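Local coordinates for protein transglutaminase elicitor (Phytophthora sojae, PDB 3TW5) that probably forms isopeptide cross-links between glutamine and lysine side chains as a transglutaminase, and probably acts as an elicitor of plant defence, at residues P34-Q46 with I121-A135. The protein carries 1 engineered substitution. Numbering follows the deposited sequence.
Sequences PSPWAGPYWPTYQ and IPTWFGISHAWSPAA. Engineered in segment 121-135: S128 (natural residue Cys).
In papain-like cysteine proteases, to whose clan this enzyme is related, the nucleophilic cysteine stands at a helix start; S128, engineered in place of the natural Cys, begins helix 128-137 and probably marks that position, with I127 as N-cap. The irregular segment 34-46 runs alongside, illustrating how such a chain can hold a helix start and the loop leading into it by backbone bonds and aromatic packing. I127 N donates a bond (173°) to Y41 O at 2.9 Å, and T44 N reaches F125 O at 2.9 Å from above the carbonyl plane. The Y41 chi1 of 69° tucks CG between N and C, turning the ring along the loop, and its OH donates to T123 O, 2.7 Å away. Beyond it, T123 CG2 sits over the centre of the Y45 ring, while Q46 CG covers the opposite face. Along the helix, A135 CA makes a CH-pi contact over one face of the W37 indole, 3.5 Å from the centroid of the W37 five-membered ring; W37 NE1 hydrogen-bonds to E138 O, beyond the segment. W131 packs obliquely against W37 (planes at 58°) and its NE1 donates to W37 O at 3.3 Å, whereas G39 O stands over the W131 ring centre, 3.3 Å above its plane.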
loop_
_atom_site.group_PDB
_atom_site.type_symbol
_atom_site.label_atom_id
_atom_site.label_comp_id
_atom_site.label_asym_id
_atom_site.label_seq_id
_atom_site.Cartn_x
_atom_site.Cartn_y
_atom_site.Cartn_z
ATOM N N PRO A 34 8.884 -11.607 -6.985
ATOM C CA PRO A 34 7.591 -12.187 -6.617
ATOM C C PRO A 34 6.586 -11.100 -6.250
ATOM O O PRO A 34 6.981 -10.004 -5.835
ATOM C CB PRO A 34 7.923 -13.043 -5.390
ATOM C CG PRO A 34 9.103 -12.381 -4.780
ATOM C CD PRO A 34 9.892 -11.792 -5.922
ATOM N N SER A 35 5.303 -11.405 -6.418
ATOM C CA SER A 35 4.239 -10.480 -6.056
ATOM C C SER A 35 4.302 -10.142 -4.570
ATOM O O SER A 35 4.645 -11.002 -3.754
ATOM C CB SER A 35 2.874 -11.084 -6.392
ATOM O OG SER A 35 1.817 -10.266 -5.913
ATOM N N PRO A 36 3.993 -8.881 -4.214
ATOM C CA PRO A 36 3.804 -8.557 -2.806
ATOM C C PRO A 36 2.663 -9.399 -2.238
ATOM O O PRO A 36 1.661 -9.615 -2.924
ATOM C CB PRO A 36 3.413 -7.077 -2.837
ATOM C CG PRO A 36 3.991 -6.558 -4.093
ATOM C CD PRO A 36 3.889 -7.687 -5.071
ATOM N N TRP A 37 2.823 -9.884 -1.011
ATOM C CA TRP A 37 1.825 -10.770 -0.413
ATOM C C TRP A 37 0.599 -10.044 0.126
ATOM O O TRP A 37 0.666 -8.868 0.483
ATOM C CB TRP A 37 2.439 -11.666 0.667
ATOM C CG TRP A 37 3.344 -10.984 1.661
ATOM C CD1 TRP A 37 4.705 -10.899 1.599
ATOM C CD2 TRP A 37 2.957 -10.331 2.875
ATOM N NE1 TRP A 37 5.189 -10.225 2.692
ATOM C CE2 TRP A 37 4.139 -9.865 3.493
ATOM C CE3 TRP A 37 1.726 -10.088 3.498
ATOM C CZ2 TRP A 37 4.129 -9.165 4.703
ATOM C CZ3 TRP A 37 1.714 -9.391 4.704
ATOM C CH2 TRP A 37 2.911 -8.940 5.294
ATOM N N ALA A 38 -0.523 -10.755 0.176
ATOM C CA ALA A 38 -1.764 -10.197 0.692
ATOM C C ALA A 38 -1.830 -10.348 2.205
ATOM O O ALA A 38 -1.337 -11.329 2.763
ATOM C CB ALA A 38 -2.957 -10.859 0.035
ATOM N N GLY A 39 -2.438 -9.362 2.855
ATOM C CA GLY A 39 -2.599 -9.346 4.305
ATOM C C GLY A 39 -3.511 -8.205 4.700
ATOM O O GLY A 39 -3.709 -7.277 3.918
ATOM N N PRO A 40 -4.076 -8.255 5.915
ATOM C CA PRO A 40 -5.015 -7.206 6.292
ATOM C C PRO A 40 -4.324 -5.937 6.775
ATOM O O PRO A 40 -3.109 -5.926 6.987
ATOM C CB PRO A 40 -5.812 -7.844 7.431
ATOM C CG PRO A 40 -4.904 -8.846 8.020
ATOM C CD PRO A 40 -3.842 -9.204 7.014
ATOM N N TYR A 41 -5.110 -4.879 6.934
ATOM C CA TYR A 41 -4.614 -3.613 7.452
ATOM C C TYR A 41 -4.801 -3.539 8.970
ATOM O O TYR A 41 -4.701 -2.462 9.562
ATOM C CB TYR A 41 -5.286 -2.433 6.736
ATOM C CG TYR A 41 -6.760 -2.252 7.036
ATOM C CD1 TYR A 41 -7.201 -1.206 7.850
ATOM C CD2 TYR A 41 -7.717 -3.116 6.497
ATOM C CE1 TYR A 41 -8.559 -1.025 8.125
ATOM C CE2 TYR A 41 -9.078 -2.949 6.769
ATOM C CZ TYR A 41 -9.490 -1.901 7.579
ATOM O OH TYR A 41 -10.831 -1.735 7.848
ATOM N N TRP A 42 -5.071 -4.696 9.580
ATOM C CA TRP A 42 -5.197 -4.852 11.035
ATOM C C TRP A 42 -5.854 -3.650 11.703
ATOM O O TRP A 42 -5.199 -2.913 12.439
ATOM C CB TRP A 42 -3.834 -5.169 11.657
ATOM C CG TRP A 42 -3.238 -6.406 11.078
ATOM C CD1 TRP A 42 -2.247 -6.479 10.142
ATOM C CD2 TRP A 42 -3.623 -7.755 11.364
ATOM N NE1 TRP A 42 -1.978 -7.792 9.839
ATOM C CE2 TRP A 42 -2.808 -8.597 10.574
ATOM C CE3 TRP A 42 -4.572 -8.336 12.217
ATOM C CZ2 TRP A 42 -2.915 -9.993 10.609
ATOM C CZ3 TRP A 42 -4.675 -9.722 12.254
ATOM C CH2 TRP A 42 -3.849 -10.535 11.455
ATOM N N PRO A 43 -7.160 -3.459 11.449
ATOM C CA PRO A 43 -7.872 -2.236 11.809
ATOM C C PRO A 43 -7.778 -1.892 13.291
ATOM O O PRO A 43 -7.709 -2.784 14.142
ATOM C CB PRO A 43 -9.324 -2.544 11.433
ATOM C CG PRO A 43 -9.256 -3.686 10.507
ATOM C CD PRO A 43 -8.080 -4.483 10.928
ATOM N N THR A 44 -7.774 -0.594 13.572
ATOM C CA THR A 44 -7.723 -0.069 14.932
ATOM C C THR A 44 -8.992 -0.445 15.700
ATOM O O THR A 44 -8.924 -0.845 16.863
ATOM C CB THR A 44 -7.533 1.469 14.914
ATOM O OG1 THR A 44 -6.362 1.797 14.157
ATOM C CG2 THR A 44 -7.389 2.032 16.318
ATOM N N TYR A 45 -10.141 -0.338 15.032
ATOM C CA TYR A 45 -11.438 -0.591 15.665
ATOM C C TYR A 45 -11.620 -2.047 16.120
ATOM O O TYR A 45 -12.524 -2.347 16.903
ATOM C CB TYR A 45 -12.588 -0.144 14.751
ATOM C CG TYR A 45 -13.078 -1.208 13.799
ATOM C CD1 TYR A 45 -14.177 -2.007 14.125
ATOM C CD2 TYR A 45 -12.447 -1.421 12.578
ATOM C CE1 TYR A 45 -14.631 -2.993 13.258
ATOM C CE2 TYR A 45 -12.895 -2.402 11.700
ATOM C CZ TYR A 45 -13.984 -3.184 12.049
ATOM O OH TYR A 45 -14.427 -4.155 11.186
ATOM N N GLN A 46 -10.769 -2.943 15.622
ATOM C CA GLN A 46 -10.776 -4.343 16.052
ATOM C C GLN A 46 -9.603 -4.671 16.979
ATOM O O GLN A 46 -9.282 -5.845 17.203
ATOM C CB GLN A 46 -10.790 -5.279 14.844
ATOM C CG GLN A 46 -12.163 -5.439 14.213
ATOM C CD GLN A 46 -12.160 -6.397 13.045
ATOM O OE1 GLN A 46 -11.292 -6.332 12.169
ATOM N NE2 GLN A 46 -13.134 -7.299 13.023
ATOM N N ILE A 121 -14.732 4.313 17.047
ATOM C CA ILE A 121 -13.565 4.417 16.173
ATOM C C ILE A 121 -13.961 4.189 14.707
ATOM O O ILE A 121 -14.689 3.240 14.410
ATOM C CB ILE A 121 -12.462 3.404 16.595
ATOM C CG1 ILE A 121 -12.064 3.627 18.060
ATOM C CG2 ILE A 121 -11.239 3.505 15.685
ATOM C CD1 ILE A 121 -11.320 2.472 18.702
ATOM N N PRO A 122 -13.503 5.074 13.793
ATOM C CA PRO A 122 -13.665 4.854 12.354
ATOM C C PRO A 122 -13.039 3.532 11.918
ATOM O O PRO A 122 -11.939 3.188 12.362
ATOM C CB PRO A 122 -12.909 6.030 11.732
ATOM C CG PRO A 122 -13.002 7.102 12.749
ATOM C CD PRO A 122 -12.933 6.405 14.078
ATOM N N THR A 123 -13.742 2.804 11.055
ATOM C CA THR A 123 -13.350 1.442 10.684
ATOM C C THR A 123 -12.199 1.366 9.678
ATOM O O THR A 123 -11.639 0.292 9.452
ATOM C CB THR A 123 -14.552 0.627 10.151
ATOM O OG1 THR A 123 -15.267 1.401 9.181
ATOM C CG2 THR A 123 -15.491 0.254 11.287
ATOM N N TRP A 124 -11.846 2.501 9.083
ATOM C CA TRP A 124 -10.766 2.539 8.100
ATOM C C TRP A 124 -9.382 2.741 8.725
ATOM O O TRP A 124 -8.364 2.438 8.096
ATOM C CB TRP A 124 -11.051 3.581 7.015
ATOM C CG TRP A 124 -10.967 5.006 7.472
ATOM C CD1 TRP A 124 -11.968 5.752 8.024
ATOM C CD2 TRP A 124 -9.821 5.864 7.393
ATOM N NE1 TRP A 124 -11.517 7.019 8.302
ATOM C CE2 TRP A 124 -10.202 7.117 7.924
ATOM C CE3 TRP A 124 -8.506 5.695 6.930
ATOM C CZ2 TRP A 124 -9.315 8.201 8.004
ATOM C CZ3 TRP A 124 -7.623 6.772 7.010
ATOM C CH2 TRP A 124 -8.033 8.009 7.545
ATOM N N PHE A 125 -9.358 3.255 9.956
ATOM C CA PHE A 125 -8.128 3.409 10.740
ATOM C C PHE A 125 -7.393 2.076 10.816
ATOM O O PHE A 125 -7.977 1.064 11.205
ATOM C CB PHE A 125 -8.461 3.876 12.161
ATOM C CG PHE A 125 -8.742 5.351 12.288
ATOM C CD1 PHE A 125 -8.687 5.962 13.537
ATOM C CD2 PHE A 125 -9.058 6.134 11.178
ATOM C CE1 PHE A 125 -8.946 7.325 13.681
ATOM C CE2 PHE A 125 -9.314 7.498 11.313
ATOM C CZ PHE A 125 -9.257 8.093 12.565
ATOM N N GLY A 126 -6.118 2.076 10.436
ATOM C CA GLY A 126 -5.319 0.856 10.445
ATOM C C GLY A 126 -3.857 1.065 10.102
ATOM O O GLY A 126 -3.325 2.168 10.231
ATOM N N ILE A 127 -3.209 -0.010 9.665
ATOM C CA ILE A 127 -1.784 0.014 9.349
ATOM C C ILE A 127 -1.490 -0.457 7.917
ATOM O O ILE A 127 -0.549 -1.220 7.679
ATOM C CB ILE A 127 -0.947 -0.792 10.385
ATOM C CG1 ILE A 127 -1.486 -2.219 10.540
ATOM C CG2 ILE A 127 -0.925 -0.075 11.729
ATOM C CD1 ILE A 127 -0.489 -3.192 11.127
ATOM N N SER A 128 -2.299 0.011 6.967
ATOM C CA SER A 128 -2.100 -0.301 5.549
ATOM C C SER A 128 -0.773 0.258 5.047
ATOM O O SER A 128 -0.137 -0.324 4.165
ATOM C CB SER A 128 -3.252 0.253 4.705
ATOM O OG SER A 128 -3.250 1.670 4.704
ATOM N N HIS A 129 -0.372 1.389 5.625
ATOM C CA HIS A 129 0.906 2.040 5.334
ATOM C C HIS A 129 2.094 1.194 5.789
ATOM O O HIS A 129 3.218 1.395 5.330
ATOM C CB HIS A 129 0.962 3.398 6.030
ATOM C CG HIS A 129 0.830 3.316 7.519
ATOM N ND1 HIS A 129 -0.380 3.442 8.167
ATOM C CD2 HIS A 129 1.755 3.100 8.485
ATOM C CE1 HIS A 129 -0.193 3.315 9.469
ATOM N NE2 HIS A 129 1.093 3.105 9.688
ATOM N N ALA A 130 1.834 0.262 6.703
ATOM C CA ALA A 130 2.863 -0.611 7.256
ATOM C C ALA A 130 2.884 -1.980 6.579
ATOM O O ALA A 130 3.956 -2.546 6.350
ATOM C CB ALA A 130 2.669 -0.760 8.749
ATOM N N TRP A 131 1.700 -2.507 6.266
ATOM C CA TRP A 131 1.571 -3.788 5.574
ATOM C C TRP A 131 2.153 -3.742 4.161
ATOM O O TRP A 131 2.874 -4.657 3.752
ATOM C CB TRP A 131 0.108 -4.245 5.537
ATOM C CG TRP A 131 -0.222 -5.109 4.352
ATOM C CD1 TRP A 131 0.262 -6.359 4.087
ATOM C CD2 TRP A 131 -1.098 -4.782 3.269
ATOM N NE1 TRP A 131 -0.254 -6.829 2.905
ATOM C CE2 TRP A 131 -1.095 -5.882 2.382
ATOM C CE3 TRP A 131 -1.889 -3.667 2.960
ATOM C CZ2 TRP A 131 -1.853 -5.902 1.206
ATOM C CZ3 TRP A 131 -2.644 -3.685 1.789
ATOM C CH2 TRP A 131 -2.621 -4.798 0.929
ATOM N N SER A 132 1.835 -2.678 3.425
ATOM C CA SER A 132 2.253 -2.533 2.028
ATOM C C SER A 132 3.764 -2.684 1.806
ATOM O O SER A 132 4.181 -3.505 0.988
ATOM C CB SER A 132 1.745 -1.217 1.441
ATOM O OG SER A 132 0.349 -1.088 1.623
ATOM N N PRO A 133 4.593 -1.901 2.532
ATOM C CA PRO A 133 6.035 -2.070 2.363
ATOM C C PRO A 133 6.536 -3.426 2.856
ATOM O O PRO A 133 7.520 -3.938 2.328
ATOM C CB PRO A 133 6.626 -0.938 3.208
ATOM C CG PRO A 133 5.568 -0.585 4.175
ATOM C CD PRO A 133 4.284 -0.793 3.455
ATOM N N ALA A 134 5.861 -3.998 3.852
ATOM C CA ALA A 134 6.199 -5.331 4.344
ATOM C C ALA A 134 5.874 -6.383 3.288
ATOM O O ALA A 134 6.649 -7.317 3.077
ATOM C CB ALA A 134 5.477 -5.625 5.641
ATOM N N ALA A 135 4.738 -6.214 2.611
ATOM C CA ALA A 135 4.356 -7.079 1.496
ATOM C C ALA A 135 5.431 -7.110 0.408
ATOM O O ALA A 135 5.768 -8.175 -0.112
ATOM C CB ALA A 135 3.029 -6.639 0.921
#